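Local coordinates for lipoprotein (Colwellia psychrerythraea, PDB 3O0Y) that is a putative lipoprotein of unknown function whose family belongs to a clan of metallopeptidase-like proteins, so that a peptidase-related role is possible but unproven, at residues A47-M52 with I127-G132; L55-K58 with Q62-S65; P135-V138 with G143-I146. All coordinates share one frame; numbering follows the deposited sequence.

Interaction 1 (A47-M52 with I127-G132); sequences ALSATM and IDTWMG
An Asx turn at the end of strand 126-128 presents Thr129 to helix 47-53, where Ser49 meets it in a hydroxyl-to-hydroxyl hydrogen bond. Ser49 OG and Thr129 OG1 lie 2.6 Å apart, and either could be the donor. The Thr129 hydroxyl sits between its backbone N and carbonyl carbon (chi1 58°), which leaves the methyl CG2 alongside the same serine oxygen, 3.4 Å from Ser49 OG. Behind it the turn is held from within. Asp128 OD2 accepts from Trp130 N at 2.9 Å and from Met131 N at 3.0 Å, the two amides reaching the anti side of the oxygen from opposite faces of the carboxylate plane. The other oxygen, OD1, bonds to Tyr126 OH, so both ends of the carboxylate are engaged and its rotation is fixed. Backbone bonds in both directions between Asp128 and Gly132 close the loop. A valine in place of Thr129 would probably leave Ser49 OG without its mate across this contact. With just 88 Å² buried in all, the chemistry implies that helix and turn are joined here by one short bond between neutral groups, with little apolar packing to support it.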
ATOM      1  N   ALA A  47       7.560  10.278  12.309  1.00 10.62           N
ATOM      2  CA  ALA A  47       7.740   9.452  13.529  1.00  9.18           C
ATOM      3  C   ALA A  47       6.675   8.349  13.663  1.00  9.92           C
ATOM      4  O   ALA A  47       6.945   7.288  14.227  1.00 10.01           O
ATOM      5  CB  ALA A  47       7.771  10.330  14.790  1.00  9.49           C
ATOM      6  N   LEU A  48       5.483   8.538  13.077  1.00 10.17           N
ATOM      7  CA  LEU A  48       4.466   7.463  13.069  1.00 10.68           C
ATOM      8  C   LEU A  48       4.835   6.313  12.155  1.00  9.58           C
ATOM      9  O   LEU A  48       4.630   5.155  12.501  1.00 11.07           O
ATOM     10  CB  LEU A  48       3.099   8.026  12.687  1.00 11.29           C
ATOM     11  CG  LEU A  48       2.713   8.700  14.009  1.00 16.39           C
ATOM     12  CD1 LEU A  48       2.616  10.169  14.068  1.00 19.45           C
ATOM     13  CD2 LEU A  48       1.948   7.866  14.972  1.00 11.92           C
ATOM     14  N   SER A  49       5.461   6.584  11.014  1.00  9.12           N
ATOM     15  CA  SER A  49       6.085   5.507  10.221  1.00  9.63           C
ATOM     16  C   SER A  49       7.182   4.756  10.986  1.00  9.95           C
ATOM     17  O   SER A  49       7.289   3.533  10.910  1.00 11.37           O
ATOM     18  CB  SER A  49       6.609   6.070   8.863  1.00  9.91           C
ATOM     19  OG  SER A  49       5.478   6.363   8.052  1.00 12.76           O
ATOM     20  N   ALA A  50       8.009   5.490  11.743  1.00  9.82           N
ATOM     21  CA  ALA A  50       9.003   4.879  12.585  1.00 11.16           C
ATOM     22  C   ALA A  50       8.311   3.911  13.530  1.00 11.56           C
ATOM     23  O   ALA A  50       8.711   2.751  13.663  1.00 11.66           O
ATOM     24  CB  ALA A  50       9.779   5.966  13.411  1.00 10.73           C
ATOM     25  N   THR A  51       7.279   4.402  14.235  1.00 10.78           N
ATOM     26  CA  THR A  51       6.496   3.489  15.107  1.00 10.81           C
ATOM     27  C   THR A  51       5.935   2.224  14.390  1.00 12.59           C
ATOM     28  O   THR A  51       6.004   1.115  14.927  1.00 11.54           O
ATOM     29  CB  THR A  51       5.350   4.283  15.785  1.00 11.04           C
ATOM     30  OG1 THR A  51       5.939   5.332  16.568  1.00  9.91           O
ATOM     31  CG2 THR A  51       4.442   3.300  16.640  1.00 11.23           C
ATOM     32  N   MET A  52       5.412   2.407  13.178  1.00 12.25           N
ATOM     33  CA  MET A  52       4.874   1.320  12.344  1.00 13.21           C
ATOM     34  C   MET A  52       5.926   0.224  12.167  1.00 15.04           C
ATOM     35  O   MET A  52       5.625  -0.985  12.308  1.00 14.86           O
ATOM     36  CB  MET A  52       4.397   1.897  10.973  1.00 12.60           C
ATOM     37  CG  MET A  52       3.500   1.065  10.165  1.00 19.84           C
ATOM     38  SD  MET A  52       3.016   1.943   8.607  1.00 15.07           S
ATOM     39  CE  MET A  52       4.627   2.225   7.881  1.00 23.42           C
ATOM     40  N   ILE A 127       4.729  14.254   1.365  1.00  7.39           N
ATOM     41  CA  ILE A 127       5.520  13.018   1.159  1.00  7.50           C
ATOM     42  C   ILE A 127       5.017  11.897   2.042  1.00  8.05           C
ATOM     43  O   ILE A 127       4.943  12.042   3.270  1.00  8.88           O
ATOM     44  CB  ILE A 127       7.010  13.211   1.435  1.00  7.29           C
ATOM     45  CG1 ILE A 127       7.600  14.341   0.551  1.00  8.39           C
ATOM     46  CG2 ILE A 127       7.773  11.897   1.241  1.00  9.27           C
ATOM     47  CD1 ILE A 127       7.290  14.169  -0.965  1.00  7.84           C
ATOM     48  N   ASP A 128       4.545  10.842   1.403  1.00  7.85           N
ATOM     49  CA  ASP A 128       4.050   9.657   2.065  1.00  8.49           C
ATOM     50  C   ASP A 128       5.208   8.602   2.119  1.00  8.58           C
ATOM     51  O   ASP A 128       5.876   8.330   1.094  1.00  7.65           O
ATOM     52  CB  ASP A 128       2.790   9.161   1.279  1.00  7.61           C
ATOM     53  CG  ASP A 128       2.047   8.077   2.001  1.00 13.26           C
ATOM     54  OD1 ASP A 128       1.023   8.423   2.644  1.00 14.52           O
ATOM     55  OD2 ASP A 128       2.518   6.906   1.972  1.00 10.38           O
ATOM     56  N   THR A 129       5.431   7.974   3.284  1.00  9.04           N
ATOM     57  CA  THR A 129       6.502   7.010   3.389  1.00  8.56           C
ATOM     58  C   THR A 129       6.257   5.760   2.594  1.00  8.66           C
ATOM     59  O   THR A 129       7.220   5.003   2.384  1.00  9.15           O
ATOM     60  CB  THR A 129       6.831   6.601   4.833  1.00  9.71           C
ATOM     61  OG1 THR A 129       5.656   6.054   5.446  1.00 11.48           O
ATOM     62  CG2 THR A 129       7.340   7.903   5.674  1.00  9.70           C
ATOM     63  N   TRP A 130       5.031   5.548   2.106  1.00  7.84           N
ATOM     64  CA  TRP A 130       4.743   4.465   1.143  1.00  9.00           C
ATOM     65  C   TRP A 130       4.706   4.963  -0.295  1.00  7.90           C
ATOM     66  O   TRP A 130       5.428   4.448  -1.142  1.00  7.39           O
ATOM     67  CB  TRP A 130       3.437   3.739   1.548  1.00  8.92           C
ATOM     68  CG  TRP A 130       2.752   3.027   0.454  1.00  7.39           C
ATOM     69  CD1 TRP A 130       3.221   1.877  -0.173  1.00  9.84           C
ATOM     70  CD2 TRP A 130       1.498   3.333  -0.147  1.00  6.61           C
ATOM     71  NE1 TRP A 130       2.341   1.489  -1.145  1.00 12.23           N
ATOM     72  CE2 TRP A 130       1.282   2.381  -1.167  1.00 11.39           C
ATOM     73  CE3 TRP A 130       0.535   4.345   0.051  1.00 10.22           C
ATOM     74  CZ2 TRP A 130       0.140   2.397  -1.963  1.00 10.77           C
ATOM     75  CZ3 TRP A 130      -0.592   4.365  -0.761  1.00  9.06           C
ATOM     76  CH2 TRP A 130      -0.798   3.369  -1.701  1.00  9.38           C
ATOM     77  N   MET A 131       3.885   5.986  -0.562  1.00  6.84           N
ATOM     78  CA  MET A 131       3.564   6.399  -1.927  1.00  8.38           C
ATOM     79  C   MET A 131       4.434   7.492  -2.474  1.00  8.85           C
ATOM     80  O   MET A 131       4.315   7.815  -3.655  1.00  6.58           O
ATOM     81  CB  MET A 131       2.065   6.825  -2.033  1.00  7.09           C
ATOM     82  CG  MET A 131       1.311   6.290  -3.244  1.00  8.78           C
ATOM     83  SD  MET A 131      -0.422   6.689  -3.567  1.00  2.70           S
ATOM     84  CE  MET A 131      -0.124   8.333  -4.236  1.00  9.60           C
ATOM     85  N   GLY A 132       5.371   7.993  -1.669  1.00  7.96           N
ATOM     86  CA  GLY A 132       6.166   9.151  -2.072  1.00  7.81           C
ATOM     87  C   GLY A 132       5.282  10.377  -2.197  1.00  7.82           C
ATOM     88  O   GLY A 132       4.358  10.575  -1.394  1.00  7.90           O
TER

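Interaction 2 (L55-K58 with Q62-S65); sequences LSQK and QVIS
Gln62 begins the contact through its backbone, its carbonyl oxygen turned to the start of helix 57-60. Gln57 CA stands 3.5 Å from Gln62 O, and the angle of 149° at the hydrogen marks a CA-H...O contact. The alpha carbons of these two residues are also close, 4.5 Å from Gln57 CA to Gln62 CA, as expected where a chain doubles back after one short helical turn. Gln62 N is buried here with no partner in the model, a local polar cost. Val63 comes next. Its CG2 branch lies over the flat face of the Gln57 amide, 3.6 Å from Gln57 OE1 and 3.7 Å from Gln57 CD. The glutamine reaches this position because CG is anti to its backbone N (chi1 -179°) and the chain beyond continues extended. Ile64 then turns inward: with CG1 between the backbone N and carbonyl carbon (chi1 54°), the terminal CD1 is brought within 3.9 Å of Leu55 O. No hydrogen bond joins the two segments; the link is van der Waals packing plus the single CA-H...O approach. Ser56 occupies the N-cap of helix 57-60, and its backbone N bonds to Asp59 OD2. Around this turn, Leu55 packs on Phe43 and Gln62 on Lys44 of helix 27-44, while Ile64 rests on helix 47-53.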
ATOM      1  N   LEU A  55      10.777   1.114  15.028  1.00 13.00           N
ATOM      2  CA  LEU A  55      12.065   1.724  15.147  1.00 14.66           C
ATOM      3  C   LEU A  55      12.149   2.554  16.424  1.00 16.31           C
ATOM      4  O   LEU A  55      11.113   3.071  16.906  1.00 17.14           O
ATOM      5  CB  LEU A  55      12.362   2.629  13.974  1.00 14.88           C
ATOM      6  CG  LEU A  55      12.277   1.942  12.607  1.00 15.09           C
ATOM      7  CD1 LEU A  55      12.724   2.969  11.545  1.00 15.46           C
ATOM      8  CD2 LEU A  55      13.072   0.557  12.623  1.00 17.41           C
ATOM      9  N   SER A  56      13.374   2.691  16.949  1.00 15.50           N
ATOM     10  CA  SER A  56      13.604   3.427  18.193  1.00 17.04           C
ATOM     11  C   SER A  56      14.899   4.253  18.088  1.00 16.25           C
ATOM     12  O   SER A  56      15.461   4.437  16.980  1.00 15.17           O
ATOM     13  CB  SER A  56      13.551   2.453  19.387  1.00 18.22           C
ATOM     14  OG  SER A  56      14.535   1.462  19.241  1.00 18.16           O
ATOM     15  N   GLN A  57      15.333   4.850  19.202  1.00 17.35           N
ATOM     16  CA  GLN A  57      16.571   5.644  19.242  1.00 18.62           C
ATOM     17  C   GLN A  57      17.791   4.972  18.614  1.00 18.04           C
ATOM     18  O   GLN A  57      18.495   5.609  17.860  1.00 18.86           O
ATOM     19  CB  GLN A  57      16.833   6.025  20.723  1.00 21.06           C
ATOM     20  CG  GLN A  57      18.077   6.877  21.018  1.00 27.94           C
ATOM     21  CD  GLN A  57      18.081   7.363  22.471  1.00 34.30           C
ATOM     22  OE1 GLN A  57      17.552   6.700  23.373  1.00 39.58           O
ATOM     23  NE2 GLN A  57      18.596   8.571  22.682  1.00 42.84           N
ATOM     24  N   LYS A  58      17.974   3.675  18.830  1.00 19.22           N
ATOM     25  CA  LYS A  58      19.075   2.890  18.177  1.00 21.45           C
ATOM     26  C   LYS A  58      19.041   3.021  16.644  1.00 21.16           C
ATOM     27  O   LYS A  58      20.086   3.081  15.974  1.00 23.77           O
ATOM     28  CB  LYS A  58      19.015   1.398  18.574  1.00 22.70           C
ATOM     29  CG  LYS A  58      18.041   0.527  17.735  1.00 26.79           C
ATOM     30  CD  LYS A  58      17.749  -0.893  18.352  1.00 32.04           C
ATOM     31  CE  LYS A  58      16.913  -1.807  17.370  1.00 37.08           C
ATOM     32  NZ  LYS A  58      15.506  -1.320  16.979  1.00 36.78           N
ATOM     33  N   GLN A  62      17.677   9.372  17.791  1.00 18.57           N
ATOM     34  CA  GLN A  62      17.012  10.147  18.823  1.00 18.59           C
ATOM     35  C   GLN A  62      15.666   9.481  19.139  1.00 17.16           C
ATOM     36  O   GLN A  62      15.155   8.707  18.359  1.00 14.52           O
ATOM     37  CB  GLN A  62      16.792  11.600  18.389  1.00 20.62           C
ATOM     38  CG  GLN A  62      15.757  11.776  17.293  1.00 21.65           C
ATOM     39  CD  GLN A  62      15.795  13.169  16.680  1.00 29.53           C
ATOM     40  OE1 GLN A  62      14.912  13.975  16.915  1.00 26.69           O
ATOM     41  NE2 GLN A  62      16.840  13.447  15.868  1.00 28.24           N
ATOM     42  N   VAL A  63      15.079   9.832  20.276  1.00 15.97           N
ATOM     43  CA  VAL A  63      13.805   9.197  20.707  1.00 16.14           C
ATOM     44  C   VAL A  63      12.704   9.855  19.917  1.00 14.60           C
ATOM     45  O   VAL A  63      12.648  11.090  19.813  1.00 17.00           O
ATOM     46  CB  VAL A  63      13.552   9.415  22.211  1.00 18.74           C
ATOM     47  CG1 VAL A  63      12.162   8.869  22.621  1.00 15.84           C
ATOM     48  CG2 VAL A  63      14.642   8.726  23.013  1.00 15.64           C
ATOM     49  N   ILE A  64      11.875   9.030  19.289  1.00 14.38           N
ATOM     50  CA  ILE A  64      10.731   9.566  18.548  1.00 13.57           C
ATOM     51  C   ILE A  64       9.381   9.066  18.999  1.00 13.02           C
ATOM     52  O   ILE A  64       8.366   9.386  18.368  1.00 12.52           O
ATOM     53  CB  ILE A  64      10.881   9.312  16.989  1.00 14.76           C
ATOM     54  CG1 ILE A  64      11.135   7.831  16.642  1.00 16.41           C
ATOM     55  CG2 ILE A  64      12.042  10.159  16.491  1.00 16.07           C
ATOM     56  CD1 ILE A  64      10.042   6.793  16.971  1.00 18.99           C
ATOM     57  N   SER A  65       9.377   8.267  20.077  1.00 13.60           N
ATOM     58  CA  SER A  65       8.224   7.492  20.488  1.00 12.90           C
ATOM     59  C   SER A  65       7.013   8.327  20.930  1.00 13.08           C
ATOM     60  O   SER A  65       5.888   7.817  20.914  1.00 11.94           O
ATOM     61  CB  SER A  65       8.607   6.484  21.577  1.00 14.91           C
ATOM     62  OG  SER A  65       9.355   7.126  22.578  1.00 14.86           O
TER

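Interaction 3 (P135-V138 with G143-I146); sequences PFIV and GPLI
Ile137 and Leu145 are joined through one ordered water, which donates to Ile137 O at 2.8 Å and accepts from Leu145 N at 3.0 Å. The same carbonyl lies against the proline ring, with Ile137 O 3.6 Å from Pro144 CD. Beside it the side chains cross at about a right angle, Ile137 CG1 meeting Pro144 CG at 4.2 Å; the isoleucine branch gets there by standing anti to the backbone N (chi1 -167°). A second apolar touch lies near the water, with Val138 CG2 4.3 Å from Leu145 CD1. Gly143 makes this closeness possible: a beta carbon there would clash with Ile137 O, and at its backbone angles (phi 96°, psi 168°) would also press on the preceding residue's carbonyl oxygen. Further out, Ile181 of helix 174-190, Leu207 of helix 197-210 and Val261 of helix 236-268 each pack on both Val138 and Leu145, and the hydroxyls of Tyr206 and Tyr258 bond to Leu145 O. The whole is a helix start, with glycine at the N-cap and proline in the first turn. Ile146 N bonds back to Gly143 O, while the water supplies an acceptor to a first-turn amide that has no preceding helical carbonyl.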
ATOM      1  N   PRO A 135      -0.764  13.703  -3.799  1.00  6.77           N
ATOM      2  CA  PRO A 135      -1.233  15.067  -4.216  1.00  7.55           C
ATOM      3  C   PRO A 135      -2.161  15.778  -3.269  1.00  8.12           C
ATOM      4  O   PRO A 135      -2.224  17.031  -3.313  1.00  8.56           O
ATOM      5  CB  PRO A 135      -1.953  14.777  -5.531  1.00  9.48           C
ATOM      6  CG  PRO A 135      -2.385  13.340  -5.476  1.00  7.69           C
ATOM      7  CD  PRO A 135      -1.286  12.643  -4.714  1.00  9.63           C
ATOM      8  N   PHE A 136      -2.928  15.060  -2.454  1.00  7.46           N
ATOM      9  CA  PHE A 136      -4.003  15.683  -1.641  1.00 10.07           C
ATOM     10  C   PHE A 136      -3.809  15.357  -0.157  1.00  9.61           C
ATOM     11  O   PHE A 136      -4.037  14.194   0.276  1.00 10.68           O
ATOM     12  CB  PHE A 136      -5.344  15.234  -2.149  1.00  9.61           C
ATOM     13  CG  PHE A 136      -5.547  15.510  -3.631  1.00  8.47           C
ATOM     14  CD1 PHE A 136      -5.390  16.787  -4.155  1.00 13.42           C
ATOM     15  CD2 PHE A 136      -5.837  14.490  -4.500  1.00 11.43           C
ATOM     16  CE1 PHE A 136      -5.511  17.003  -5.509  1.00 12.17           C
ATOM     17  CE2 PHE A 136      -5.959  14.720  -5.886  1.00 15.92           C
ATOM     18  CZ  PHE A 136      -5.790  15.980  -6.378  1.00 12.67           C
ATOM     19  N   ILE A 137      -3.317  16.347   0.590  1.00  7.98           N
ATOM     20  CA  ILE A 137      -2.933  16.101   1.996  1.00  9.49           C
ATOM     21  C   ILE A 137      -4.140  15.657   2.808  1.00 10.40           C
ATOM     22  O   ILE A 137      -3.992  14.875   3.737  1.00 10.30           O
ATOM     23  CB  ILE A 137      -2.146  17.268   2.595  1.00 10.53           C
ATOM     24  CG1 ILE A 137      -1.502  16.885   3.910  1.00  8.50           C
ATOM     25  CG2 ILE A 137      -3.074  18.586   2.669  1.00 11.38           C
ATOM     26  CD1 ILE A 137      -0.437  17.873   4.402  1.00 11.28           C
ATOM     27  N   VAL A 138      -5.331  16.166   2.463  1.00 10.52           N
ATOM     28  CA  VAL A 138      -6.571  15.694   3.042  1.00 11.00           C
ATOM     29  C   VAL A 138      -7.399  15.068   1.913  1.00 10.63           C
ATOM     30  O   VAL A 138      -7.683  15.666   0.896  1.00 10.70           O
ATOM     31  CB  VAL A 138      -7.359  16.848   3.715  1.00 12.70           C
ATOM     32  CG1 VAL A 138      -8.746  16.349   4.234  1.00 12.92           C
ATOM     33  CG2 VAL A 138      -6.481  17.581   4.813  1.00 11.87           C
ATOM     34  N   GLY A 143      -3.545   9.678   4.022  1.00 11.82           N
ATOM     35  CA  GLY A 143      -3.058  10.964   4.486  1.00 12.04           C
ATOM     36  C   GLY A 143      -3.008  10.965   6.002  1.00 12.04           C
ATOM     37  O   GLY A 143      -3.561  10.078   6.646  1.00  9.80           O
ATOM     38  N   PRO A 144      -2.351  11.998   6.574  1.00 10.16           N
ATOM     39  CA  PRO A 144      -1.986  11.930   8.013  1.00 10.25           C
ATOM     40  C   PRO A 144      -3.204  11.807   8.936  1.00 10.15           C
ATOM     41  O   PRO A 144      -3.133  11.127   9.970  1.00 11.23           O
ATOM     42  CB  PRO A 144      -1.182  13.201   8.239  1.00 11.93           C
ATOM     43  CG  PRO A 144      -1.332  14.028   6.952  1.00 12.52           C
ATOM     44  CD  PRO A 144      -1.687  13.083   5.861  1.00 11.50           C
ATOM     45  N   LEU A 145      -4.337  12.410   8.591  1.00 10.53           N
ATOM     46  CA  LEU A 145      -5.505  12.369   9.487  1.00 12.39           C
ATOM     47  C   LEU A 145      -6.217  11.013   9.495  1.00 11.51           C
ATOM     48  O   LEU A 145      -6.994  10.701  10.403  1.00 11.56           O
ATOM     49  CB  LEU A 145      -6.462  13.550   9.182  1.00 11.19           C
ATOM     50  CG  LEU A 145      -5.829  14.900   9.471  1.00 14.90           C
ATOM     51  CD1 LEU A 145      -6.671  16.081   8.861  1.00 11.39           C
ATOM     52  CD2 LEU A 145      -5.619  15.166  10.966  1.00 13.82           C
ATOM     53  N   ILE A 146      -5.869  10.152   8.558  1.00  9.27           N
ATOM     54  CA  ILE A 146      -6.431   8.816   8.509  1.00 10.65           C
ATOM     55  C   ILE A 146      -5.362   7.883   9.001  1.00 11.56           C
ATOM     56  O   ILE A 146      -5.606   6.998   9.820  1.00 11.24           O
ATOM     57  CB  ILE A 146      -6.851   8.455   7.053  1.00 11.19           C
ATOM     58  CG1 ILE A 146      -8.065   9.247   6.639  1.00 10.02           C
ATOM     59  CG2 ILE A 146      -7.123   6.992   6.945  1.00 12.17           C
ATOM     60  CD1 ILE A 146      -8.619   8.942   5.149  1.00 11.91           C
TER
HETATM   61  O   HOH W   1      -5.088  13.884   6.104  1.00 11.25           O

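Interaction 2 is nested inside the chain loop that interaction 1 closes, and interaction 3 comes after both. Interactions 1 and 2 have centres 14 Å apart and touch directly: Ala50 O and Leu55 N, 3.0 Å apart, form a probable hydrogen bond, and Ala50 CB packs on Ile64 CD1 at 3.7 Å. Interaction 3 lies 12 Å from interaction 1, centre to centre, without touching it, although Leu48 of helix 47-53 packs on helix 144-154. Interactions 2 and 3 are separate, with nearest atoms about 14 Å apart. None of the three contains a metal or ligand.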